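Local coordinates for protein HTH-type transcriptional activator AmpR (Citrobacter freundii, PDB 3KOS) that regulates expression of the AmpC beta-lactamase gene as a LysR-family DNA-binding transcription factor, of which this chain is the effector-binding domain, at residues C79-S84 against I154-M159; R112-L117 against I177-Y182. All coordinates share one frame; numbering follows the deposited sequence.

Interaction 1. Residues C79-S84 against I154-M159; sequences CSALMS and IAPVRM. With GOL (glycerol), chain J.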
loop_
_atom_site.group_PDB
_atom_site.type_symbol
_atom_site.label_atom_id
_atom_site.label_comp_id
_atom_site.label_asym_id
_atom_site.label_seq_id
_atom_site.Cartn_x
_atom_site.Cartn_y
_atom_site.Cartn_z
ATOM N N CYS A 79 4.947 14.630 12.836
ATOM C CA CYS A 79 4.664 15.726 11.917
ATOM C C CYS A 79 3.190 15.742 11.529
ATOM O O CYS A 79 2.461 14.760 11.741
ATOM C CB CYS A 79 5.548 15.631 10.663
ATOM S SG CYS A 79 5.119 14.250 9.543
ATOM N N SER A 80 2.757 16.859 10.960
ATOM C CA SER A 80 1.359 17.010 10.574
ATOM C C SER A 80 1.042 16.200 9.321
ATOM O O SER A 80 1.945 15.755 8.609
ATOM C CB SER A 80 1.033 18.490 10.354
ATOM O OG SER A 80 1.883 19.040 9.360
ATOM N N ALA A 81 -0.251 16.038 9.047
ATOM C CA ALA A 81 -0.713 15.227 7.935
ATOM C C ALA A 81 -1.958 15.843 7.308
ATOM O O ALA A 81 -2.931 15.144 7.014
ATOM C CB ALA A 81 -0.990 13.795 8.407
ATOM N N LEU A 82 -1.917 17.158 7.101
ATOM C CA LEU A 82 -3.043 17.878 6.515
ATOM C C LEU A 82 -3.449 17.286 5.170
ATOM O O LEU A 82 -2.606 17.022 4.315
ATOM C CB LEU A 82 -2.703 19.356 6.347
ATOM C CG LEU A 82 -2.339 20.074 7.651
ATOM C CD1 LEU A 82 -2.172 21.570 7.399
ATOM C CD2 LEU A 82 -3.410 19.829 8.697
HETATM N N MSE A 83 -4.750 17.091 4.991
HETATM C CA MSE A 83 -5.274 16.432 3.797
HETATM C C MSE A 83 -6.007 17.368 2.857
HETATM O O MSE A 83 -6.677 18.309 3.287
HETATM C CB MSE A 83 -6.228 15.316 4.188
HETATM C CG MSE A 83 -5.590 14.270 5.065
HETATM SE SE MSE A 83 -6.913 12.936 5.597
HETATM C CE MSE A 83 -8.474 13.666 4.712
ATOM N N SER A 84 -5.896 17.085 1.564
ATOM C CA SER A 84 -6.557 17.883 0.549
ATOM C C SER A 84 -6.834 16.977 -0.653
ATOM O O SER A 84 -6.207 15.925 -0.793
ATOM C CB SER A 84 -5.645 19.055 0.167
ATOM O OG SER A 84 -6.340 20.050 -0.562
ATOM N N ILE A 154 -8.369 11.907 -1.371
ATOM C CA ILE A 154 -8.062 12.892 -0.347
ATOM C C ILE A 154 -7.085 12.240 0.619
ATOM O O ILE A 154 -7.351 11.158 1.155
ATOM C CB ILE A 154 -9.342 13.445 0.345
ATOM C CG1 ILE A 154 -8.978 14.580 1.318
ATOM C CG2 ILE A 154 -10.127 12.322 1.026
ATOM C CD1 ILE A 154 -10.194 15.352 1.843
ATOM N N ALA A 155 -5.941 12.885 0.819
ATOM C CA ALA A 155 -4.843 12.261 1.542
ATOM C C ALA A 155 -3.853 13.301 2.052
ATOM O O ALA A 155 -3.921 14.469 1.659
ATOM C CB ALA A 155 -4.133 11.239 0.638
ATOM N N PRO A 156 -2.933 12.887 2.938
ATOM C CA PRO A 156 -1.948 13.843 3.462
ATOM C C PRO A 156 -0.996 14.328 2.372
ATOM O O PRO A 156 -0.156 13.571 1.886
ATOM C CB PRO A 156 -1.186 13.027 4.504
ATOM C CG PRO A 156 -2.177 12.007 4.971
ATOM C CD PRO A 156 -2.916 11.619 3.690
ATOM N N VAL A 157 -1.118 15.594 2.007
ATOM C CA VAL A 157 -0.427 16.095 0.826
ATOM C C VAL A 157 1.096 16.002 0.956
ATOM O O VAL A 157 1.783 15.720 -0.028
ATOM C CB VAL A 157 -0.839 17.550 0.491
ATOM C CG1 VAL A 157 -2.349 17.654 0.349
ATOM C CG2 VAL A 157 -0.366 18.500 1.554
ATOM N N ARG A 158 1.615 16.250 2.152
ATOM C CA ARG A 158 3.063 16.254 2.359
ATOM C C ARG A 158 3.691 14.859 2.227
ATOM O O ARG A 158 4.920 14.731 2.170
ATOM C CB ARG A 158 3.433 16.878 3.711
HETATM N N MSE A 159 2.861 13.818 2.204
HETATM C CA MSE A 159 3.382 12.462 2.018
HETATM C C MSE A 159 3.496 12.105 0.540
HETATM O O MSE A 159 3.983 11.018 0.196
HETATM C CB MSE A 159 2.513 11.435 2.753
HETATM C CG MSE A 159 2.515 11.601 4.262
HETATM SE SE MSE A 159 4.315 11.230 4.996
HETATM C CE MSE A 159 4.560 12.868 6.062
HETATM C C1 GOL J . 6.917 15.658 5.982
HETATM O O1 GOL J . 7.077 15.244 4.630
HETATM C C2 GOL J . 6.199 16.974 6.261
HETATM O O2 GOL J . 6.851 17.457 7.393
HETATM C C3 GOL J . 4.703 16.837 6.593
HETATM O O3 GOL J . 4.431 17.562 7.728
HETATM O O HOH W 1 0.137 16.712 4.696
#

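Interaction 2. Residues R112-L117 against I177-Y182; sequences RDEWAL and IDLGSY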
loop_
_atom_site.group_PDB
_atom_site.type_symbol
_atom_site.label_atom_id
_atom_site.label_comp_id
_atom_site.label_asym_id
_atom_site.label_seq_id
_atom_site.Cartn_x
_atom_site.Cartn_y
_atom_site.Cartn_z
ATOM N N ARG A 112 -14.996 7.224 7.271
ATOM C CA ARG A 112 -16.177 7.430 6.431
ATOM C C ARG A 112 -16.530 8.881 6.100
ATOM O O ARG A 112 -17.213 9.140 5.109
ATOM C CB ARG A 112 -17.391 6.732 7.055
ATOM N N ASP A 113 -16.081 9.830 6.910
ATOM C CA ASP A 113 -16.547 11.200 6.729
ATOM C C ASP A 113 -15.491 12.182 6.208
ATOM O O ASP A 113 -15.690 13.394 6.283
ATOM C CB ASP A 113 -17.175 11.728 8.026
ATOM C CG ASP A 113 -16.191 11.752 9.188
ATOM O OD1 ASP A 113 -15.019 11.364 8.992
ATOM O OD2 ASP A 113 -16.592 12.160 10.301
ATOM N N GLU A 114 -14.378 11.676 5.686
ATOM C CA GLU A 114 -13.324 12.563 5.179
ATOM C C GLU A 114 -13.843 13.547 4.127
ATOM O O GLU A 114 -13.544 14.745 4.175
ATOM C CB GLU A 114 -12.171 11.748 4.590
ATOM C CG GLU A 114 -11.348 11.010 5.631
ATOM C CD GLU A 114 -10.347 10.055 5.005
ATOM O OE1 GLU A 114 -10.559 9.632 3.849
ATOM O OE2 GLU A 114 -9.354 9.723 5.677
ATOM N N TRP A 115 -14.607 13.039 3.166
ATOM C CA TRP A 115 -15.142 13.900 2.114
ATOM C C TRP A 115 -16.221 14.847 2.642
ATOM O O TRP A 115 -16.258 16.014 2.270
ATOM C CB TRP A 115 -15.641 13.076 0.920
ATOM C CG TRP A 115 -14.514 12.726 0.002
ATOM C CD1 TRP A 115 -13.949 11.493 -0.185
ATOM C CD2 TRP A 115 -13.781 13.636 -0.826
ATOM N NE1 TRP A 115 -12.910 11.585 -1.090
ATOM C CE2 TRP A 115 -12.791 12.889 -1.499
ATOM C CE3 TRP A 115 -13.865 15.012 -1.059
ATOM C CZ2 TRP A 115 -11.901 13.473 -2.400
ATOM C CZ3 TRP A 115 -12.985 15.594 -1.954
ATOM C CH2 TRP A 115 -12.010 14.823 -2.615
ATOM N N ALA A 116 -17.082 14.344 3.520
ATOM C CA ALA A 116 -18.091 15.191 4.142
ATOM C C ALA A 116 -17.411 16.357 4.858
ATOM O O ALA A 116 -17.843 17.504 4.746
ATOM C CB ALA A 116 -18.940 14.385 5.117
ATOM N N LEU A 117 -16.332 16.065 5.572
ATOM C CA LEU A 117 -15.633 17.092 6.335
ATOM C C LEU A 117 -14.913 18.098 5.445
ATOM O O LEU A 117 -14.957 19.296 5.712
ATOM C CB LEU A 117 -14.670 16.466 7.347
ATOM C CG LEU A 117 -15.385 15.662 8.440
ATOM C CD1 LEU A 117 -14.417 14.790 9.223
ATOM C CD2 LEU A 117 -16.158 16.591 9.378
ATOM N N ILE A 177 -7.535 19.843 5.544
ATOM C CA ILE A 177 -8.132 19.517 6.840
ATOM C C ILE A 177 -7.208 18.609 7.654
ATOM O O ILE A 177 -6.366 17.907 7.094
ATOM C CB ILE A 177 -9.519 18.854 6.697
ATOM C CG1 ILE A 177 -9.434 17.579 5.851
ATOM C CG2 ILE A 177 -10.527 19.829 6.085
ATOM C CD1 ILE A 177 -10.736 16.782 5.789
ATOM N N ASP A 178 -7.378 18.628 8.974
ATOM C CA ASP A 178 -6.581 17.811 9.884
ATOM C C ASP A 178 -7.476 16.774 10.544
ATOM O O ASP A 178 -8.331 17.115 11.360
ATOM C CB ASP A 178 -5.936 18.710 10.945
ATOM C CG ASP A 178 -5.103 17.940 11.964
ATOM O OD1 ASP A 178 -5.128 16.692 11.990
ATOM O OD2 ASP A 178 -4.409 18.605 12.764
ATOM N N LEU A 179 -7.298 15.510 10.167
ATOM C CA LEU A 179 -8.035 14.421 10.787
ATOM C C LEU A 179 -7.068 13.467 11.487
ATOM O O LEU A 179 -7.420 12.330 11.804
ATOM C CB LEU A 179 -8.863 13.664 9.744
ATOM C CG LEU A 179 -9.902 14.525 9.021
ATOM C CD1 LEU A 179 -10.704 13.702 8.012
ATOM C CD2 LEU A 179 -10.823 15.185 10.035
ATOM N N GLY A 180 -5.851 13.945 11.727
ATOM C CA GLY A 180 -4.824 13.137 12.360
ATOM C C GLY A 180 -3.430 13.571 11.946
ATOM O O GLY A 180 -3.270 14.355 11.006
ATOM N N SER A 181 -2.417 13.074 12.659
ATOM C CA SER A 181 -1.023 13.393 12.357
ATOM C C SER A 181 -0.200 12.116 12.391
ATOM O O SER A 181 -0.731 11.041 12.630
ATOM C CB SER A 181 -0.458 14.367 13.400
ATOM O OG SER A 181 -1.212 15.557 13.439
ATOM N N TYR A 182 1.103 12.230 12.166
ATOM C CA TYR A 182 1.963 11.058 12.300
ATOM C C TYR A 182 2.650 11.065 13.654
ATOM O O TYR A 182 3.152 12.102 14.103
ATOM C CB TYR A 182 2.969 10.958 11.142
ATOM C CG TYR A 182 2.269 10.631 9.831
ATOM C CD1 TYR A 182 1.830 9.334 9.557
ATOM C CD2 TYR A 182 2.025 11.619 8.891
ATOM C CE1 TYR A 182 1.164 9.034 8.377
ATOM C CE2 TYR A 182 1.355 11.331 7.699
ATOM C CZ TYR A 182 0.934 10.036 7.447
ATOM O OH TYR A 182 0.259 9.740 6.272
#

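Interaction 1. Residues C79-S84 against I154-M159
Pro156 presents one face of its ring to Met83, whose CG sits over it 4.0 Å from Pro156 CD. The carbonyl oxygen of Ala81 leans over the same face, nearer the CB side, and Ala81 CB approaches Pro156 CB from beyond that edge at 4.0 Å. Tyr182 also packs at this edge. The other face turns toward Met159, whose CG comes to 4.0 Å from Pro156 CB; a bound MES, probably from the crystallisation liquor, lies close by. Val157 N donates to Leu82 O at 3.1 Å, almost in line with the carbonyl bond (161°), while a water donates to the same oxygen and accepts from Arg158 N. Two residues further along, Ser84 N reaches Ala155 O at 3.3 Å, tilted 32° out of that carbonyl's plane; the return bond, Ala155 N to Ser84 O, is weak. Selenomethionine Met83 bends at its selenium (chi3 -1°), bringing CE to 3.6 Å from Ile154 CG1; the two side chains cross at about a right angle. Val157 CG1 packs at 3.6 Å against CB of Ser84; the Ser84 hydroxyl is hydrogen-bonded to Thr175 O. Selenomethionine Met159 brings CE within 3.8 Å of Cys79 SG, and glycerol O3 donates a hydrogen bond to Ser80 O. This is antiparallel edge pairing in the mixed sheet of the LysR effector-binding domain: strand 153-156, outermost within this chain, joins strand 73-86, with helix 114-121 packed on Met83 and Ile154 and helix 20-37 on Cys79 and Met159.

Interaction 2. Residues R112-L117 against I177-Y182
Leu117 reaches from the first turn of its helix toward Ile177 and Leu179, and its chain can be followed outward. CB, pointing at the loop, has Ile177 CD1 4.2 Å away. With chi1 at -65°, CG stands opposite the carbonyl carbon, and the chain beyond it runs toward Leu179: Leu117 CD1 lies 3.7 Å from Leu179 CD2, with Leu179 CD1 a little farther off. Arg111 also packs on the Leu117 side chain. The two leucines slant across one another and touch through branch methyls.

Leu179 divides its branches between Glu114 and Leu117, three residues apart and so neighbours on one face of the helix. While CD2 meets Leu117, its CD1 drops to 3.7 Å from Glu114 CG. Glutamate thus lends its methylene part to an apolar contact and carries its carboxylate onward, where OE2 is hydrogen-bonded to Ser109 OG; a bound MES, probably from the crystallisation liquor, is about 4 Å from this side chain. Ile177 enters on the same side, placing CD1 3.8 Å from Glu114 O. No hydrogen bond spans the two segments; they bury 191 Å², with aliphatic carbons doing most of the touching.

The loop supplying these side chains is shaped by an Asx turn: Asp178 OD1 takes the Gly180 N-H at 2.9 Å, met nearly along the carboxylate C-O direction. On the helix side, Leu117 N bonds to Asp113 O at 2.8 Å, closing the first turn. Within the LysR effector-binding domain, the packing therefore sets the beginning of helix 114-121 on the loop that leads into strand 181-187. Behind that helix, Trp115 turns away from the loop to pack on strand 106-109 and Ile154 of strand 153-156, while Ile177 pairs by its backbone with Met83 of strand 73-86.

In the fold
Both contacts reach the same sheet, through neighbouring strands 73-86 and 181-187: Met83 N to Ile177 O (2.8 Å) and Cys79 O to Tyr182 N (2.9 Å) are probable hydrogen bonds joining 79-84 to 177-182. Interaction 1 is the buried one, its centre about 6 Å from the centre of the chain, and combines backbone strand pairing with apolar packing. Interaction 2, its centre about 12 Å from the centre of the chain and only partly buried, is helix-on-loop packing by side chains. Glu114 and Trp115 of its helix also cover Ile154 of interaction 1. The neighbouring segments 79-84 and 177-182 pass between the two lobes of the molecule, consistent with the paired crossover connections of LysR effector domains.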